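Long-range contact in oligopeptide-binding protein AppA (Bacillus subtilis, PDB 1XOC), which binds oligopeptides, including tetra- and pentapeptides, and serves as the solute-binding component of an ABC-type oligopeptide permease: residues 17-29 with 508-520. Sequence-based numbering, arbitrary orientation.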
loop_
_atom_site.group_PDB
_atom_site.type_symbol
_atom_site.label_atom_id
_atom_site.label_comp_id
_atom_site.label_asym_id
_atom_site.label_seq_id
_atom_site.Cartn_x
_atom_site.Cartn_y
_atom_site.Cartn_z
ATOM N N LYS A 17 9.612 20.729 27.550
ATOM C CA LYS A 17 10.381 19.480 27.264
ATOM C C LYS A 17 10.746 19.309 25.786
ATOM O O LYS A 17 11.941 19.253 25.493
ATOM C CB LYS A 17 9.647 18.236 27.789
ATOM C CG LYS A 17 10.502 16.990 27.874
ATOM C CD LYS A 17 11.562 17.142 28.958
ATOM C CE LYS A 17 12.044 15.788 29.473
ATOM N NZ LYS A 17 12.375 14.843 28.370
ATOM N N PRO A 18 9.752 19.213 24.852
ATOM C CA PRO A 18 10.187 19.042 23.457
ATOM C C PRO A 18 11.095 20.158 22.959
ATOM O O PRO A 18 10.905 21.311 23.319
ATOM C CB PRO A 18 8.873 18.998 22.666
ATOM C CG PRO A 18 7.860 18.549 23.659
ATOM C CD PRO A 18 8.277 19.217 24.934
ATOM N N GLN A 19 12.084 19.771 22.162
ATOM C CA GLN A 19 13.168 20.620 21.692
ATOM C C GLN A 19 13.077 20.722 20.174
ATOM O O GLN A 19 12.972 19.708 19.490
ATOM C CB GLN A 19 14.514 19.959 22.005
ATOM C CG GLN A 19 14.836 19.814 23.465
ATOM C CD GLN A 19 15.338 21.094 24.032
ATOM O OE1 GLN A 19 16.445 21.526 23.709
ATOM N NE2 GLN A 19 14.526 21.739 24.872
ATOM N N GLN A 20 13.172 21.938 19.649
ATOM C CA GLN A 20 13.170 22.145 18.218
ATOM C C GLN A 20 14.555 21.867 17.683
ATOM O O GLN A 20 15.545 22.087 18.371
ATOM C CB GLN A 20 12.775 23.582 17.882
ATOM C CG GLN A 20 12.308 23.778 16.481
ATOM C CD GLN A 20 11.920 25.217 16.211
ATOM O OE1 GLN A 20 10.788 25.616 16.455
ATOM N NE2 GLN A 20 12.857 25.995 15.710
ATOM N N GLY A 21 14.632 21.357 16.459
ATOM C CA GLY A 21 15.908 21.185 15.796
ATOM C C GLY A 21 16.165 19.790 15.255
ATOM O O GLY A 21 15.505 18.818 15.622
ATOM N N GLY A 22 17.118 19.723 14.338
ATOM C CA GLY A 22 17.595 18.457 13.829
ATOM C C GLY A 22 17.071 18.098 12.458
ATOM O O GLY A 22 16.114 18.683 11.926
ATOM N N ASP A 23 17.721 17.100 11.882
ATOM C CA ASP A 23 17.463 16.669 10.529
ATOM C C ASP A 23 17.304 15.138 10.533
ATOM O O ASP A 23 18.151 14.396 11.050
ATOM C CB ASP A 23 18.602 17.151 9.628
ATOM C CG ASP A 23 18.819 18.658 9.724
ATOM O OD1 ASP A 23 18.028 19.434 9.159
ATOM O OD2 ASP A 23 19.802 19.101 10.377
ATOM N N LEU A 24 16.192 14.665 10.016
ATOM C CA LEU A 24 15.993 13.229 9.912
ATOM C C LEU A 24 16.278 12.832 8.474
ATOM O O LEU A 24 15.838 13.503 7.544
ATOM C CB LEU A 24 14.585 12.814 10.334
ATOM C CG LEU A 24 14.424 11.345 10.720
ATOM C CD1 LEU A 24 14.968 11.102 12.106
ATOM C CD2 LEU A 24 12.987 10.977 10.618
ATOM N N VAL A 25 17.045 11.762 8.303
ATOM C CA VAL A 25 17.326 11.227 6.983
ATOM C C VAL A 25 16.826 9.790 6.972
ATOM O O VAL A 25 17.408 8.905 7.598
ATOM C CB VAL A 25 18.813 11.315 6.605
ATOM C CG1 VAL A 25 19.033 10.769 5.186
ATOM C CG2 VAL A 25 19.319 12.752 6.720
ATOM N N VAL A 26 15.725 9.610 6.261
ATOM C CA VAL A 26 14.977 8.354 6.156
ATOM C C VAL A 26 15.473 7.603 4.924
ATOM O O VAL A 26 15.443 8.123 3.795
ATOM C CB VAL A 26 13.461 8.630 6.015
ATOM C CG1 VAL A 26 12.629 7.357 5.842
ATOM C CG2 VAL A 26 12.987 9.460 7.206
ATOM N N GLY A 27 15.917 6.371 5.128
ATOM C CA GLY A 27 16.347 5.529 3.997
ATOM C C GLY A 27 15.136 4.826 3.410
ATOM O O GLY A 27 14.253 4.354 4.156
ATOM N N SER A 28 15.023 4.812 2.084
ATOM C CA SER A 28 13.924 4.109 1.436
ATOM C C SER A 28 14.466 3.306 0.287
ATOM O O SER A 28 15.277 3.804 -0.509
ATOM C CB SER A 28 12.894 5.084 0.878
ATOM O OG SER A 28 11.917 4.357 0.122
ATOM N N ILE A 29 13.976 2.085 0.129
ATOM C CA ILE A 29 14.413 1.282 -1.044
ATOM C C ILE A 29 13.601 1.530 -2.311
ATOM O O ILE A 29 13.918 0.952 -3.355
ATOM C CB ILE A 29 14.439 -0.232 -0.753
ATOM C CG1 ILE A 29 13.038 -0.790 -0.502
ATOM C CG2 ILE A 29 15.407 -0.508 0.411
ATOM C CD1 ILE A 29 12.989 -2.333 -0.492
ATOM N N ARG A 508 1.632 3.685 8.583
ATOM C CA ARG A 508 2.392 4.888 8.231
ATOM C C ARG A 508 3.707 4.968 9.003
ATOM O O ARG A 508 3.715 5.323 10.193
ATOM C CB ARG A 508 1.572 6.157 8.470
ATOM C CG ARG A 508 0.440 6.400 7.543
ATOM C CD ARG A 508 0.822 7.365 6.417
ATOM N NE ARG A 508 1.818 6.818 5.512
ATOM C CZ ARG A 508 1.573 5.883 4.601
ATOM N NH1 ARG A 508 0.348 5.394 4.461
ATOM N NH2 ARG A 508 2.553 5.435 3.826
ATOM N N ASP A 509 4.819 4.650 8.339
ATOM C CA ASP A 509 6.132 4.596 9.003
ATOM C C ASP A 509 6.531 5.919 9.617
ATOM O O ASP A 509 7.208 5.949 10.628
ATOM C CB ASP A 509 7.245 4.137 8.030
ATOM C CG ASP A 509 7.216 2.665 7.783
ATOM O OD1 ASP A 509 6.316 1.965 8.341
ATOM O OD2 ASP A 509 8.119 2.187 7.052
ATOM N N LEU A 510 6.097 6.990 8.979
ATOM C CA LEU A 510 6.426 8.347 9.418
ATOM C C LEU A 510 5.212 9.019 10.059
ATOM O O LEU A 510 5.106 10.233 10.083
ATOM C CB LEU A 510 6.956 9.162 8.243
ATOM C CG LEU A 510 8.136 8.514 7.481
ATOM C CD1 LEU A 510 8.634 9.375 6.318
ATOM C CD2 LEU A 510 9.294 8.214 8.438
ATOM N N TYR A 511 4.333 8.228 10.671
ATOM C CA TYR A 511 3.157 8.782 11.308
ATOM C C TYR A 511 3.538 9.882 12.298
ATOM O O TYR A 511 4.324 9.652 13.193
ATOM C CB TYR A 511 2.374 7.694 12.036
ATOM C CG TYR A 511 1.139 8.192 12.796
ATOM C CD1 TYR A 511 0.020 8.652 12.117
ATOM C CD2 TYR A 511 1.110 8.206 14.171
ATOM C CE1 TYR A 511 -1.117 9.100 12.818
ATOM C CE2 TYR A 511 0.002 8.669 14.856
ATOM C CZ TYR A 511 -1.095 9.125 14.151
ATOM O OH TYR A 511 -2.216 9.605 14.796
ATOM N N ASN A 512 2.918 11.047 12.155
ATOM C CA ASN A 512 3.073 12.164 13.107
ATOM C C ASN A 512 4.530 12.590 13.333
ATOM O O ASN A 512 4.912 13.059 14.413
ATOM C CB ASN A 512 2.334 11.892 14.404
ATOM C CG ASN A 512 0.902 12.359 14.355
ATOM O OD1 ASN A 512 0.357 12.681 13.279
ATOM N ND2 ASN A 512 0.260 12.374 15.507
ATOM N N ILE A 513 5.314 12.472 12.270
ATOM C CA ILE A 513 6.723 12.906 12.244
ATOM C C ILE A 513 6.891 14.368 12.684
ATOM O O ILE A 513 7.924 14.721 13.278
ATOM C CB ILE A 513 7.393 12.596 10.864
ATOM C CG1 ILE A 513 8.886 12.962 10.913
ATOM C CG2 ILE A 513 6.646 13.237 9.691
ATOM C CD1 ILE A 513 9.679 12.329 9.801
ATOM N N GLU A 514 5.862 15.185 12.462
ATOM C CA GLU A 514 5.877 16.577 12.964
ATOM C C GLU A 514 5.925 16.697 14.480
ATOM O O GLU A 514 6.201 17.782 15.005
ATOM C CB GLU A 514 4.685 17.355 12.401
ATOM C CG GLU A 514 3.325 16.771 12.712
ATOM C CD GLU A 514 2.804 15.705 11.710
ATOM O OE1 GLU A 514 3.568 15.006 10.978
ATOM O OE2 GLU A 514 1.571 15.579 11.659
ATOM N N LYS A 515 5.648 15.600 15.194
ATOM C CA LYS A 515 5.660 15.604 16.633
ATOM C C LYS A 515 6.907 14.956 17.230
ATOM O O LYS A 515 7.072 14.936 18.443
ATOM C CB LYS A 515 4.460 14.823 17.183
ATOM C CG LYS A 515 3.080 15.170 16.631
ATOM C CD LYS A 515 2.718 16.604 16.779
ATOM C CE LYS A 515 1.400 16.881 16.065
ATOM N NZ LYS A 515 1.059 18.330 16.073
ATOM N N TRP A 516 7.772 14.396 16.402
ATOM C CA TRP A 516 8.982 13.759 16.884
ATOM C C TRP A 516 10.046 14.826 17.128
ATOM O O TRP A 516 10.080 15.848 16.449
ATOM C CB TRP A 516 9.557 12.787 15.851
ATOM C CG TRP A 516 8.635 11.722 15.327
ATOM C CD1 TRP A 516 7.348 11.462 15.711
ATOM C CD2 TRP A 516 8.933 10.792 14.274
ATOM N NE1 TRP A 516 6.844 10.406 14.975
ATOM C CE2 TRP A 516 7.791 9.997 14.072
ATOM C CE3 TRP A 516 10.050 10.571 13.465
ATOM C CZ2 TRP A 516 7.752 8.971 13.115
ATOM C CZ3 TRP A 516 10.005 9.569 12.513
ATOM C CH2 TRP A 516 8.870 8.787 12.336
ATOM N N TRP A 517 10.910 14.585 18.089
ATOM C CA TRP A 517 11.976 15.525 18.391
ATOM C C TRP A 517 13.199 14.788 18.891
ATOM O O TRP A 517 13.131 13.650 19.349
ATOM C CB TRP A 517 11.511 16.586 19.386
ATOM C CG TRP A 517 10.890 16.084 20.673
ATOM C CD1 TRP A 517 9.609 15.609 20.846
ATOM C CD2 TRP A 517 11.486 16.081 21.937
ATOM N NE1 TRP A 517 9.394 15.286 22.140
ATOM C CE2 TRP A 517 10.529 15.573 22.848
ATOM C CE3 TRP A 517 12.741 16.443 22.402
ATOM C CZ2 TRP A 517 10.793 15.418 24.192
ATOM C CZ3 TRP A 517 13.012 16.304 23.740
ATOM C CH2 TRP A 517 12.037 15.791 24.635
ATOM N N LEU A 518 14.338 15.454 18.773
ATOM C CA LEU A 518 15.600 14.916 19.243
ATOM C C LEU A 518 15.990 15.573 20.557
ATOM O O LEU A 518 16.196 16.791 20.608
ATOM C CB LEU A 518 16.670 15.138 18.183
ATOM C CG LEU A 518 16.405 14.350 16.900
ATOM C CD1 LEU A 518 17.161 14.921 15.717
ATOM C CD2 LEU A 518 16.783 12.886 17.073
ATOM N N ALA A 519 16.059 14.772 21.616
ATOM C CA ALA A 519 16.449 15.258 22.923
ATOM C C ALA A 519 17.926 15.640 22.902
ATOM O O ALA A 519 18.758 14.887 22.403
ATOM C CB ALA A 519 16.186 14.195 23.962
ATOM N N LYS A 520 18.229 16.808 23.469
ATOM C CA LYS A 520 19.579 17.400 23.479
ATOM C C LYS A 520 19.874 17.910 24.879
ATOM O O LYS A 520 18.935 18.069 25.669
ATOM C CB LYS A 520 19.690 18.573 22.475
ATOM C CG LYS A 520 18.356 19.270 22.149
ATOM C CD LYS A 520 18.513 20.681 21.534
ATOM C CE LYS A 520 19.197 20.658 20.164
ATOM N NZ LYS A 520 18.474 21.504 19.140
ATOM O OXT LYS A 520 21.023 18.199 25.246
HETATM O O HOH W 1 13.972 18.107 17.670
#
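L24 reaches from the strand 23-28 into the apolar centre with its CD2 methyl. L24 CD2 lies 3.7 Å from I513 CD1. The same methyl abuts the rim of the W516 indole, with L24 CD2 3.8 Å from W516 CZ3. Within 508-520, I513 CA lies over the centre of one face of the W516 ring. Further along, V26 and L510 lie alongside with their ends pointing opposite ways, CG2 of V26 4.1 Å from CD2 of L510.

Toward the chain ends, W517 forms a second apolar patch. P18 lies over one face of its indole. P18 CA stands 3.5 Å from the centroid of the six-membered ring and 10° off the normal, a CH-pi contact. The W517 CG is set between the backbone N and the carbonyl carbon (chi1 53°), and this presents the ring face to P18. K17 passes across the rim of the indole, its CG beside CH2 and its NZ level with the ring. L518 CD1 packs on the CA of G22.

The edge is polar. One water donates to Q19 O and G21 O and accepts from L518 N at 2.9 Å, bridging the two backbones where they do not pair directly. K520 turns back at chi3 (64°), and its NZ donates to Q20 O at 3.1 Å in the carbonyl plane. The aliphatic part of K520 runs obliquely across the Q19 side chain.

In this member of the bacterial solute-binding protein 5 family, the contact packs the C-terminal segment against the start of the modelled chain. Strand 23-28 is an outer strand of a mixed sheet and runs parallel to 216-221. Strand 517-518 pairs antiparallel with 499-500, where L499 touches W516 and L518. M51 of helix 43-52 packs on L510 and I513.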